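Urea carboxylase (Thermus thermophilus, PDB 3OEP) is of unknown function but is a KipI-KipA homologue with cyclophilin-like domains, and may bind ATP and act as a hydrolase. Local coordinates at residues Pro81-Gly86 / Leu171-Val176; Pro110-Tyr115 / Val195-Ala200; Pro146-Ala151 / Pro203-Pro208; Thr157-Leu162 / Val176-Pro181. All coordinates share one frame; numbering follows the deposited sequence. Where two conformers were deposited one is given.

How the contacts relate
All four contacts lie on one side of the chain's centre, on or beside the first seven-stranded sheet. Contact 1 pairs neighbouring strands 77-83 and 169-174. Contact 2 pairs 112-117 with 194-199, and strand 194-199 also flanks 77-83, so the sheet closes on itself. Contacts 3 and 4 lie at the ends of strands 149-153 and 156-159, with centres about 7 Å apart. Contacts 2 and 3 are the most distant pair, about 16 Å between centres. Along the chain, contact 1 crosses the other three, whereas contact 4 falls wholly between the two segments of contact 2 and of contact 3. Distant parts of the sequence are thus brought together around one sheet.

Contact 1. Residues Pro81-Gly86 / Leu171-Val176; sequences PVRYDG and LGTSLV
Strands 81-83 and 171-174 run antiparallel, their axes 4.6 Å apart at closest approach, with Val-82 facing Ser-174 as a non-hydrogen-bonded pair and Arg-83 facing Thr-173 as a hydrogen-bonded pair. Arg-83 N donates to Thr-173 O at 2.9 Å, and Thr-173 N returns the bond to Arg-83 O at 2.8 Å. Two residues away on each chain, Leu-175 N reaches Pro-81 O in a nearly straight bond (170°). Beyond the strand, Tyr-84 is the centre of an inverse gamma turn, and Gly-86 N makes a weak bond to Leu-171 O.

The side chains of Arg-83 and Thr-173 lie alongside each other on one face of the sheet. Thr-173 OG1 donates to Asp-85 OD1 at 2.8 Å, on the syn lone pair of that oxygen. The other carboxylate oxygen, Asp-85 OD2, forms a salt bridge with Arg-83 NH1 at 2.8 Å. It lies close to the guanidinium plane, but the nitrogen comes from above the carboxylate plane. A bend at chi3 (-50°) turns the arginine chain to this position. Leu-175 CD2 covers one guanidinium face, 3.7 Å from Arg-83 NH2. That NH2 also bonds Gly-202 O and Thr-204 OG1. At the other end, Pro-81 CB packs on Leu-175 CB at 4.1 Å.

Strands 77-83 and 169-174 are neighbours in the sheet of the cyclophilin-like domain. Leu-171 and Gly-172 both face Val-150 in a classic beta bulge. The carboxylate of Asp-85 is gripped at both oxygens, which would fix its rotation, and the adjacent arginine probably stabilises its negative charge.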
loop_
_atom_site.group_PDB
_atom_site.type_symbol
_atom_site.label_atom_id
_atom_site.label_comp_id
_atom_site.label_asym_id
_atom_site.label_seq_id
_atom_site.Cartn_x
_atom_site.Cartn_y
_atom_site.Cartn_z
ATOM N N PRO A 81 26.549 8.860 3.923
ATOM C CA PRO A 81 27.711 8.737 3.036
ATOM C C PRO A 81 27.244 8.342 1.646
ATOM O O PRO A 81 26.355 7.495 1.522
ATOM C CB PRO A 81 28.547 7.617 3.671
ATOM C CG PRO A 81 27.952 7.364 4.998
ATOM C CD PRO A 81 26.538 7.816 4.961
ATOM N N VAL A 82 27.828 8.952 0.617
ATOM C CA VAL A 82 27.380 8.763 -0.767
ATOM C C VAL A 82 28.557 8.603 -1.718
ATOM O O VAL A 82 29.524 9.369 -1.648
ATOM C CB VAL A 82 26.557 9.976 -1.253
ATOM C CG1 VAL A 82 26.036 9.755 -2.687
ATOM C CG2 VAL A 82 25.423 10.246 -0.308
ATOM N N ARG A 83 28.466 7.617 -2.608
ATOM C CA ARG A 83 29.403 7.475 -3.715
ATOM C C ARG A 83 28.745 8.135 -4.927
ATOM O O ARG A 83 27.667 7.713 -5.353
ATOM C CB ARG A 83 29.679 6.001 -4.002
ATOM C CG ARG A 83 30.822 5.772 -4.978
ATOM C CD ARG A 83 30.759 4.409 -5.653
ATOM N NE ARG A 83 30.589 3.309 -4.706
ATOM C CZ ARG A 83 29.571 2.447 -4.682
ATOM N NH1 ARG A 83 28.568 2.511 -5.560
ATOM N NH2 ARG A 83 29.554 1.496 -3.755
ATOM N N TYR A 84 29.376 9.177 -5.473
ATOM C CA TYR A 84 28.772 9.941 -6.572
ATOM C C TYR A 84 29.136 9.314 -7.909
ATOM O O TYR A 84 29.965 9.836 -8.659
ATOM C CB TYR A 84 29.167 11.421 -6.498
ATOM C CG TYR A 84 28.433 12.155 -5.399
ATOM C CD1 TYR A 84 27.110 12.558 -5.570
ATOM C CD2 TYR A 84 29.043 12.415 -4.178
ATOM C CE1 TYR A 84 26.420 13.217 -4.555
ATOM C CE2 TYR A 84 28.361 13.082 -3.159
ATOM C CZ TYR A 84 27.052 13.480 -3.358
ATOM O OH TYR A 84 26.368 14.130 -2.366
ATOM N N ASP A 85 28.491 8.179 -8.175
ATOM C CA ASP A 85 28.712 7.362 -9.363
ATOM C C ASP A 85 27.428 7.245 -10.184
ATOM O O ASP A 85 27.277 6.321 -10.995
ATOM C CB ASP A 85 29.201 5.964 -8.950
ATOM C CG ASP A 85 28.140 5.154 -8.182
ATOM O OD1 ASP A 85 27.099 5.721 -7.774
ATOM O OD2 ASP A 85 28.350 3.933 -7.987
ATOM N N GLY A 86 26.504 8.185 -9.976
ATOM C CA GLY A 86 25.190 8.112 -10.584
ATOM C C GLY A 86 25.237 8.149 -12.099
ATOM O O GLY A 86 26.038 8.882 -12.692
ATOM N N LEU A 171 22.299 10.720 -9.137
ATOM C CA LEU A 171 23.612 11.312 -8.886
ATOM C C LEU A 171 24.598 10.359 -8.212
ATOM O O LEU A 171 25.809 10.513 -8.363
ATOM C CB LEU A 171 23.474 12.548 -7.997
ATOM C CG LEU A 171 22.593 13.682 -8.496
ATOM C CD1 LEU A 171 22.808 14.917 -7.633
ATOM C CD2 LEU A 171 22.892 13.975 -9.972
ATOM N N GLY A 172 24.094 9.395 -7.454
ATOM C CA GLY A 172 24.977 8.487 -6.750
ATOM C C GLY A 172 24.278 7.368 -6.022
ATOM O O GLY A 172 23.106 7.067 -6.282
ATOM N N THR A 173 25.024 6.757 -5.107
ATOM C CA THR A 173 24.600 5.577 -4.373
ATOM C C THR A 173 24.826 5.807 -2.882
ATOM O O THR A 173 25.938 6.114 -2.465
ATOM C CB THR A 173 25.437 4.359 -4.793
ATOM O OG1 THR A 173 25.343 4.170 -6.211
ATOM C CG2 THR A 173 24.966 3.098 -4.071
ATOM N N SER A 174 23.781 5.644 -2.078
ATOM C CA SER A 174 23.922 5.751 -0.629
ATOM C C SER A 174 24.691 4.540 -0.111
ATOM O O SER A 174 24.438 3.411 -0.534
ATOM C CB SER A 174 22.555 5.825 0.048
ATOM O OG SER A 174 22.680 5.832 1.464
ATOM N N LEU A 175 25.630 4.783 0.801
ATOM C CA LEU A 175 26.445 3.709 1.362
ATOM C C LEU A 175 25.862 3.192 2.683
ATOM O O LEU A 175 26.474 2.351 3.362
ATOM C CB LEU A 175 27.899 4.157 1.504
ATOM C CG LEU A 175 28.503 4.657 0.186
ATOM C CD1 LEU A 175 29.971 5.020 0.378
ATOM C CD2 LEU A 175 28.340 3.629 -0.935
ATOM N N VAL A 176 24.679 3.703 3.025
ATOM C CA VAL A 176 23.866 3.166 4.114
ATOM C C VAL A 176 22.467 2.854 3.582
ATOM O O VAL A 176 21.942 3.571 2.722
ATOM C CB VAL A 176 23.767 4.142 5.311
ATOM C CG1 VAL A 176 25.128 4.308 5.979
ATOM C CG2 VAL A 176 23.212 5.497 4.874
#

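Contact 2. Residues Pro110-Tyr115 / Val195-Ala200; sequences PLYRVY and VRFLEA
Tyr-112 and Val-195 form an antiparallel hydrogen-bonded pair. Tyr-112 N donates to Val-195 O at 2.9 Å, and Val-195 N donates to Tyr-112 O at the same distance of 2.9 Å. Val-195 N stands above the carbonyl plane of Tyr-112. The edge of Phe-197 is turned toward the face of Tyr-112 in an offset edge-to-face pair, planes at 82°, with Phe-197 CD2 3.5 Å from Tyr-112 CE1. With chi1 at -65°, the tyrosine ring sits beside its own backbone N, where it meets Phe-197. Val-114 CG2 touches Val-195 CG2 at 3.9 Å. In one of two conformers of Arg-196, its side chain crosses that of Leu-111 at about a right angle.

Further out, a water receives a bond from Phe-197 N and gives one to Pro-110 O at 2.7 Å, continuing the strand pairing where the backbones part. Pro-110 CB lies over the centre of the Tyr-112 ring. Tyr-112 OH bonds His-107 O. Ile-80 and Leu-126 pack against both Val-195 and Phe-197.

The contact joins strands 112-117 and 194-199 of the cyclophilin-like domain. Its buried interior is aromatic and aliphatic. The polar backbone atoms of the tyrosine-valine pair bond each other, and Tyr-112 O takes a second bond from Arg-194 NE.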
loop_
_atom_site.group_PDB
_atom_site.type_symbol
_atom_site.label_atom_id
_atom_site.label_comp_id
_atom_site.label_asym_id
_atom_site.label_seq_id
_atom_site.Cartn_x
_atom_site.Cartn_y
_atom_site.Cartn_z
ATOM N N PRO A 110 23.631 21.709 1.365
ATOM C CA PRO A 110 22.563 22.014 2.317
ATOM C C PRO A 110 22.487 21.107 3.538
ATOM O O PRO A 110 22.939 19.963 3.505
ATOM C CB PRO A 110 21.276 21.827 1.487
ATOM C CG PRO A 110 21.699 21.841 0.082
ATOM C CD PRO A 110 23.086 21.267 0.070
ATOM N N LEU A 111 21.905 21.633 4.607
ATOM C CA LEU A 111 21.370 20.790 5.664
ATOM C C LEU A 111 19.920 20.546 5.272
ATOM O O LEU A 111 19.071 21.429 5.416
ATOM C CB LEU A 111 21.467 21.473 7.026
ATOM C CG LEU A 111 20.937 20.630 8.190
ATOM C CD1 LEU A 111 21.702 19.314 8.306
ATOM C CD2 LEU A 111 21.022 21.423 9.488
ATOM N N TYR A 112 19.650 19.363 4.735
ATOM C CA TYR A 112 18.320 19.037 4.232
ATOM C C TYR A 112 17.371 18.690 5.362
ATOM O O TYR A 112 17.797 18.341 6.458
ATOM C CB TYR A 112 18.379 17.845 3.295
ATOM C CG TYR A 112 19.151 18.069 2.016
ATOM C CD1 TYR A 112 20.491 17.729 1.924
ATOM C CD2 TYR A 112 18.535 18.614 0.896
ATOM C CE1 TYR A 112 21.200 17.925 0.746
ATOM C CE2 TYR A 112 19.231 18.804 -0.285
ATOM C CZ TYR A 112 20.564 18.454 -0.356
ATOM O OH TYR A 112 21.266 18.637 -1.529
ATOM N N ARG A 113 16.082 18.782 5.067
ATOM C CA ARG A 113 15.028 18.346 5.960
ATOM C C ARG A 113 14.179 17.304 5.241
ATOM O O ARG A 113 13.885 17.454 4.051
ATOM C CB ARG A 113 14.163 19.547 6.341
ATOM C CG ARG A 113 12.988 19.235 7.230
ATOM C CD ARG A 113 12.146 20.487 7.451
ATOM N NE ARG A 113 10.949 20.166 8.213
ATOM C CZ ARG A 113 10.860 20.179 9.542
ATOM N NH1 ARG A 113 11.899 20.525 10.301
ATOM N NH2 ARG A 113 9.709 19.848 10.117
ATOM N N VAL A 114 13.787 16.257 5.960
ATOM C CA VAL A 114 12.843 15.272 5.447
ATOM C C VAL A 114 11.432 15.854 5.529
ATOM O O VAL A 114 10.856 15.937 6.615
ATOM C CB VAL A 114 12.887 13.945 6.242
ATOM C CG1 VAL A 114 11.864 12.956 5.685
ATOM C CG2 VAL A 114 14.299 13.349 6.213
ATOM N N TYR A 115 10.889 16.263 4.385
ATOM C CA TYR A 115 9.545 16.843 4.317
ATOM C C TYR A 115 8.436 15.797 4.181
ATOM O O TYR A 115 7.285 16.063 4.514
ATOM C CB TYR A 115 9.452 17.824 3.150
ATOM C CG TYR A 115 10.012 19.180 3.483
ATOM C CD1 TYR A 115 11.368 19.441 3.355
ATOM C CD2 TYR A 115 9.186 20.190 3.956
ATOM C CE1 TYR A 115 11.886 20.686 3.668
ATOM C CE2 TYR A 115 9.699 21.448 4.271
ATOM C CZ TYR A 115 11.051 21.681 4.126
ATOM O OH TYR A 115 11.574 22.917 4.439
ATOM N N VAL A 195 19.238 16.050 7.427
ATOM C CA VAL A 195 20.091 15.115 6.719
ATOM C C VAL A 195 21.222 15.856 6.031
ATOM O O VAL A 195 21.011 16.916 5.439
ATOM C CB VAL A 195 19.292 14.348 5.648
ATOM C CG1 VAL A 195 20.217 13.492 4.787
ATOM C CG2 VAL A 195 18.202 13.495 6.301
ATOM N N ARG A 196 22.424 15.298 6.124
ATOM C CA ARG A 196 23.579 15.802 5.383
ATOM C C ARG A 196 24.191 14.665 4.582
ATOM O O ARG A 196 24.346 13.555 5.099
ATOM C CB ARG A 196 24.626 16.406 6.324
ATOM C CG ARG A 196 24.302 17.823 6.773
ATOM C CD ARG A 196 25.536 18.590 7.213
ATOM N NE ARG A 196 26.558 18.675 6.174
ATOM C CZ ARG A 196 26.544 19.549 5.173
ATOM N NH1 ARG A 196 25.546 20.416 5.053
ATOM N NH2 ARG A 196 27.527 19.550 4.286
ATOM N N PHE A 197 24.519 14.941 3.324
ATOM C CA PHE A 197 25.215 13.999 2.471
ATOM C C PHE A 197 26.706 14.284 2.527
ATOM O O PHE A 197 27.128 15.439 2.658
ATOM C CB PHE A 197 24.738 14.126 1.025
ATOM C CG PHE A 197 23.327 13.655 0.802
ATOM C CD1 PHE A 197 23.053 12.322 0.586
ATOM C CD2 PHE A 197 22.277 14.554 0.783
ATOM C CE1 PHE A 197 21.753 11.887 0.361
ATOM C CE2 PHE A 197 20.971 14.122 0.568
ATOM C CZ PHE A 197 20.719 12.789 0.357
ATOM N N LEU A 198 27.504 13.229 2.423
ATOM C CA LEU A 198 28.953 13.355 2.449
ATOM C C LEU A 198 29.582 12.366 1.484
ATOM O O LEU A 198 29.299 11.177 1.554
ATOM C CB LEU A 198 29.457 13.090 3.862
ATOM C CG LEU A 198 30.962 13.199 4.075
ATOM C CD1 LEU A 198 31.434 14.628 3.837
ATOM C CD2 LEU A 198 31.299 12.731 5.481
ATOM N N GLU A 199 30.439 12.851 0.586
ATOM C CA GLU A 199 31.089 11.973 -0.374
ATOM C C GLU A 199 31.971 10.982 0.382
ATOM O O GLU A 199 32.715 11.361 1.294
ATOM C CB GLU A 199 31.926 12.754 -1.394
ATOM C CG GLU A 199 32.521 11.852 -2.480
ATOM C CD GLU A 199 33.192 12.624 -3.606
ATOM O OE1 GLU A 199 33.691 13.738 -3.359
ATOM O OE2 GLU A 199 33.229 12.100 -4.740
ATOM N N ALA A 200 31.878 9.715 -0.004
ATOM C CA ALA A 200 32.613 8.651 0.661
ATOM C C ALA A 200 32.833 7.473 -0.269
ATOM O O ALA A 200 32.130 7.308 -1.274
ATOM C CB ALA A 200 31.847 8.187 1.908
HETATM O O HOH W 1 24.208 17.736 2.625
#

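Contact 3. Residues Pro146-Ala151 / Pro203-Pro208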
loop_
_atom_site.group_PDB
_atom_site.type_symbol
_atom_site.label_atom_id
_atom_site.label_comp_id
_atom_site.label_asym_id
_atom_site.label_seq_id
_atom_site.Cartn_x
_atom_site.Cartn_y
_atom_site.Cartn_z
ATOM N N PRO A 146 18.005 1.426 -9.212
ATOM C CA PRO A 146 18.516 0.482 -8.214
ATOM C C PRO A 146 18.287 0.941 -6.774
ATOM O O PRO A 146 18.181 2.140 -6.516
ATOM C CB PRO A 146 20.015 0.408 -8.537
ATOM C CG PRO A 146 20.322 1.658 -9.267
ATOM C CD PRO A 146 19.084 2.048 -10.001
ATOM N N ALA A 147 18.212 -0.015 -5.847
ATOM C CA ALA A 147 18.174 0.297 -4.426
ATOM C C ALA A 147 19.373 1.163 -4.079
ATOM O O ALA A 147 20.468 0.957 -4.617
ATOM C CB ALA A 147 18.194 -0.983 -3.591
ATOM N N HIS A 148 19.132 2.131 -3.196
ATOM C CA HIS A 148 20.144 3.038 -2.631
ATOM C C HIS A 148 20.559 4.178 -3.555
ATOM O O HIS A 148 21.454 4.959 -3.211
ATOM C CB HIS A 148 21.367 2.276 -2.114
ATOM C CG HIS A 148 21.015 1.050 -1.336
ATOM N ND1 HIS A 148 20.189 1.083 -0.233
ATOM C CD2 HIS A 148 21.334 -0.251 -1.531
ATOM C CE1 HIS A 148 20.037 -0.142 0.233
ATOM N NE2 HIS A 148 20.727 -0.970 -0.531
ATOM N N ALA A 149 19.889 4.307 -4.696
ATOM C CA ALA A 149 20.142 5.419 -5.607
ATOM C C ALA A 149 19.785 6.745 -4.939
ATOM O O ALA A 149 18.739 6.876 -4.301
ATOM C CB ALA A 149 19.354 5.244 -6.910
ATOM N N VAL A 150 20.692 7.707 -5.063
ATOM C CA VAL A 150 20.506 9.071 -4.579
ATOM C C VAL A 150 20.216 9.949 -5.800
ATOM O O VAL A 150 20.977 9.944 -6.775
ATOM C CB VAL A 150 21.767 9.573 -3.855
ATOM C CG1 VAL A 150 21.656 11.066 -3.523
ATOM C CG2 VAL A 150 22.028 8.742 -2.584
ATOM N N ALA A 151 19.133 10.721 -5.736
ATOM C CA ALA A 151 18.588 11.372 -6.927
ATOM C C ALA A 151 18.047 12.761 -6.654
ATOM O O ALA A 151 17.724 13.093 -5.511
ATOM C CB ALA A 151 17.492 10.496 -7.538
ATOM N N PRO A 203 31.393 -0.051 -0.122
ATOM C CA PRO A 203 30.565 -0.965 -0.887
ATOM C C PRO A 203 29.106 -0.534 -0.934
ATOM O O PRO A 203 28.609 0.121 -0.011
ATOM C CB PRO A 203 30.695 -2.270 -0.108
ATOM C CG PRO A 203 30.867 -1.841 1.307
ATOM C CD PRO A 203 31.673 -0.565 1.235
ATOM N N THR A 204 28.421 -0.917 -2.003
ATOM C CA THR A 204 26.992 -0.683 -2.107
ATOM C C THR A 204 26.299 -1.604 -1.113
ATOM O O THR A 204 26.590 -2.802 -1.089
ATOM C CB THR A 204 26.501 -0.983 -3.524
ATOM O OG1 THR A 204 27.201 -0.145 -4.450
ATOM C CG2 THR A 204 25.013 -0.762 -3.646
ATOM N N PRO A 205 25.395 -1.059 -0.279
ATOM C CA PRO A 205 24.692 -1.933 0.659
ATOM C C PRO A 205 23.834 -2.953 -0.082
ATOM O O PRO A 205 23.362 -2.671 -1.179
ATOM C CB PRO A 205 23.801 -0.970 1.456
ATOM C CG PRO A 205 24.410 0.365 1.281
ATOM C CD PRO A 205 25.031 0.355 -0.083
ATOM N N PRO A 206 23.629 -4.132 0.517
ATOM C CA PRO A 206 22.729 -5.091 -0.124
ATOM C C PRO A 206 21.293 -4.569 -0.225
ATOM O O PRO A 206 20.902 -3.680 0.534
ATOM C CB PRO A 206 22.799 -6.323 0.792
ATOM C CG PRO A 206 23.333 -5.840 2.092
ATOM C CD PRO A 206 24.124 -4.591 1.826
ATOM N N GLU A 207 20.516 -5.114 -1.155
ATOM C CA GLU A 207 19.093 -4.806 -1.209
ATOM C C GLU A 207 18.433 -5.355 0.049
ATOM O O GLU A 207 18.824 -6.427 0.529
ATOM C CB GLU A 207 18.416 -5.446 -2.416
ATOM C CG GLU A 207 18.814 -4.890 -3.751
ATOM C CD GLU A 207 17.921 -5.390 -4.874
ATOM O OE1 GLU A 207 16.966 -6.155 -4.599
ATOM O OE2 GLU A 207 18.181 -5.024 -6.037
ATOM N N PRO A 208 17.422 -4.645 0.576
ATOM C CA PRO A 208 16.650 -5.192 1.686
ATOM C C PRO A 208 16.155 -6.601 1.379
ATOM O O PRO A 208 15.653 -6.858 0.286
ATOM C CB PRO A 208 15.468 -4.230 1.805
ATOM C CG PRO A 208 15.955 -2.948 1.243
ATOM C CD PRO A 208 16.983 -3.287 0.207
HETATM O O HOH W 2 19.078 -2.736 -6.708
#
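His-148 carries the close part of this contact, its imidazole reaching the proline-rich loop 203-208. His-148 NE2 donates to Pro-206 O at 2.9 Å, with an N-H...O angle of 159°. The acceptor lies near the ring plane, but the nitrogen stands well above the carbonyl plane of Pro-206. Pro-205 CB rests over one face of the imidazole in a CH-pi contact, 4.0 Å from the ring centroid. The opposite face is covered by Ala-147 CB, toward the rim. The ring is therefore layered between a proline and an alanine, with its NE2 bonded to Pro-206 O at the ring edge. Its CG stands opposite the carbonyl carbon (chi1 -44°), which carries the ring out to the loop.

Residues 146-149 form a type II beta turn leading into strand 149-153, with His-148 at the third position, where its positive phi (79°) suits the turn. This is the entry to a sheet strand of the cyclophilin-like domain. The loop follows strand 194-199 and runs toward strand 221-225, which belongs to another sheet. Replacing His-148 with an alanine would probably cost Pro-206 O its imidazole donor and open a gap beside Pro-205.

Toward solvent the fit is looser. Ala-147 CB meets only the aliphatic part of Glu-207, at CG, 4.0 Å away. A water spans the remaining distance, accepting from Ala-147 N at 3.0 Å. Its link to Glu-207 OE2 is unusually short and its exact length doubtful. The other carboxylate oxygen, Glu-207 OE1, forms a salt bridge with Arg-356.

Contact 4. Residues Thr157-Leu162 / Val176-Pro181; sequences TGIYPL and VAVYDP
The end of strand 156-159, in the sheet of the cyclophilin-like domain, packs here against the loop that follows strand 169-174. Ile-159 CD1 touches Val-178 CG1 at 3.8 Å, and the two side chains slant across each other. Pro-161 is the central piece. Its CB meets Val-178 CG2 at 3.6 Å and also Tyr-179 CB at 3.7 Å. The valine thus uses both branches: CG1 goes to the isoleucine and CG2 to the proline. Chi1 of -60° puts Val-178 CG1 anti to the carbonyl carbon and CG2 between that carbon and the backbone N, from where CG2 reaches the proline ring.

Leu-162 meets the Tyr-179 ring on its CD2-CE2 side. Leu-162 CD1 is 4.0 Å from Tyr-179 CD2 and approaches the ring obliquely. Pro-181 CD lies over one face of the same ring, toward its rim. A glycine in place of Leu-162 would probably leave that side of the tyrosine ring without its aliphatic neighbour and open a gap beside it.

The polar link between the backbones is a water. It donates to Pro-161 O at 2.9 Å and accepts from Tyr-179 N at 3.1 Å. This satisfies two backbone groups in a buried and otherwise apolar contact.

Tyr-179 OH bonds Gly-355 O, tying this loop to a distant part of the chain. Around the contact, Ile-159 packs on Ile-80 of strand 77-83 and on Pro-124 of strand 124-127. Tyr-160 pairs through its backbone with His-148 and Ala-149, beside strand 149-153.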
loop_
_atom_site.group_PDB
_atom_site.type_symbol
_atom_site.label_atom_id
_atom_site.label_comp_id
_atom_site.label_asym_id
_atom_site.label_seq_id
_atom_site.Cartn_x
_atom_site.Cartn_y
_atom_site.Cartn_z
ATOM N N THR A 157 15.614 16.213 -3.223
ATOM C CA THR A 157 16.507 15.084 -3.398
ATOM C C THR A 157 15.923 13.916 -2.609
ATOM O O THR A 157 15.136 14.106 -1.681
ATOM C CB THR A 157 17.973 15.426 -2.993
ATOM O OG1 THR A 157 18.847 14.335 -3.327
ATOM C CG2 THR A 157 18.092 15.737 -1.509
ATOM N N GLY A 158 16.274 12.703 -3.004
ATOM C CA GLY A 158 15.711 11.523 -2.374
ATOM C C GLY A 158 16.637 10.333 -2.461
ATOM O O GLY A 158 17.638 10.358 -3.187
ATOM N N ILE A 159 16.309 9.300 -1.690
ATOM C CA ILE A 159 17.080 8.063 -1.676
ATOM C C ILE A 159 16.109 6.909 -1.892
ATOM O O ILE A 159 15.198 6.716 -1.095
ATOM C CB ILE A 159 17.819 7.851 -0.343
ATOM C CG1 ILE A 159 18.673 9.078 0.011
ATOM C CG2 ILE A 159 18.684 6.583 -0.427
ATOM C CD1 ILE A 159 19.200 9.087 1.422
ATOM N N TYR A 160 16.285 6.172 -2.984
ATOM C CA TYR A 160 15.444 5.002 -3.277
ATOM C C TYR A 160 15.865 3.872 -2.325
ATOM O O TYR A 160 16.986 3.393 -2.416
ATOM C CB TYR A 160 15.614 4.568 -4.741
ATOM C CG TYR A 160 15.017 5.511 -5.761
ATOM C CD1 TYR A 160 13.819 5.210 -6.402
ATOM C CD2 TYR A 160 15.649 6.708 -6.099
ATOM C CE1 TYR A 160 13.261 6.074 -7.342
ATOM C CE2 TYR A 160 15.098 7.582 -7.039
ATOM C CZ TYR A 160 13.900 7.261 -7.654
ATOM O OH TYR A 160 13.347 8.113 -8.585
ATOM N N PRO A 161 14.979 3.440 -1.403
ATOM C CA PRO A 161 15.391 2.389 -0.459
ATOM C C PRO A 161 15.376 0.983 -1.062
ATOM O O PRO A 161 16.080 0.093 -0.574
ATOM C CB PRO A 161 14.341 2.481 0.660
ATOM C CG PRO A 161 13.563 3.734 0.391
ATOM C CD PRO A 161 13.643 3.963 -1.068
ATOM N N LEU A 162 14.552 0.812 -2.092
ATOM C CA LEU A 162 14.301 -0.459 -2.753
ATOM C C LEU A 162 14.279 -0.198 -4.257
ATOM O O LEU A 162 13.993 0.932 -4.681
ATOM C CB LEU A 162 12.921 -0.997 -2.351
ATOM C CG LEU A 162 12.633 -1.257 -0.866
ATOM C CD1 LEU A 162 11.290 -0.665 -0.444
ATOM C CD2 LEU A 162 12.670 -2.735 -0.565
ATOM N N VAL A 176 24.679 3.703 3.025
ATOM C CA VAL A 176 23.866 3.166 4.114
ATOM C C VAL A 176 22.467 2.854 3.582
ATOM O O VAL A 176 21.942 3.571 2.722
ATOM C CB VAL A 176 23.767 4.142 5.311
ATOM C CG1 VAL A 176 25.128 4.308 5.979
ATOM C CG2 VAL A 176 23.212 5.497 4.874
ATOM N N ALA A 177 21.873 1.772 4.079
ATOM C CA ALA A 177 20.517 1.394 3.700
ATOM C C ALA A 177 19.541 2.194 4.555
ATOM O O ALA A 177 19.544 2.088 5.786
ATOM C CB ALA A 177 20.302 -0.116 3.896
ATOM N N VAL A 178 18.713 3.011 3.915
ATOM C CA VAL A 178 17.754 3.832 4.661
ATOM C C VAL A 178 16.587 2.986 5.203
ATOM O O VAL A 178 15.922 3.381 6.162
ATOM C CB VAL A 178 17.260 5.043 3.830
ATOM C CG1 VAL A 178 18.448 5.934 3.440
ATOM C CG2 VAL A 178 16.488 4.598 2.590
ATOM N N TYR A 179 16.382 1.803 4.621
ATOM C CA TYR A 179 15.297 0.912 5.019
ATOM C C TYR A 179 15.774 -0.536 5.085
ATOM O O TYR A 179 16.323 -1.054 4.118
ATOM C CB TYR A 179 14.141 1.038 4.029
ATOM C CG TYR A 179 13.044 0.016 4.227
ATOM C CD1 TYR A 179 12.303 -0.014 5.402
ATOM C CD2 TYR A 179 12.748 -0.915 3.240
ATOM C CE1 TYR A 179 11.300 -0.960 5.597
ATOM C CE2 TYR A 179 11.741 -1.855 3.418
ATOM C CZ TYR A 179 11.021 -1.871 4.598
ATOM O OH TYR A 179 10.019 -2.799 4.781
ATOM N N ASP A 180 15.570 -1.181 6.228
ATOM C CA ASP A 180 15.925 -2.597 6.392
ATOM C C ASP A 180 14.995 -3.223 7.419
ATOM O O ASP A 180 15.162 -3.001 8.614
ATOM C CB ASP A 180 17.379 -2.749 6.852
ATOM C CG ASP A 180 17.803 -4.215 7.020
ATOM O OD1 ASP A 180 16.956 -5.124 6.908
ATOM O OD2 ASP A 180 19.003 -4.453 7.265
ATOM N N PRO A 181 14.017 -4.019 6.960
ATOM C CA PRO A 181 13.029 -4.555 7.900
ATOM C C PRO A 181 13.575 -5.594 8.885
ATOM O O PRO A 181 12.847 -6.003 9.788
ATOM C CB PRO A 181 11.968 -5.177 6.983
ATOM C CG PRO A 181 12.662 -5.473 5.718
ATOM C CD PRO A 181 13.764 -4.463 5.575
HETATM O O HOH W 3 17.325 0.457 2.028
#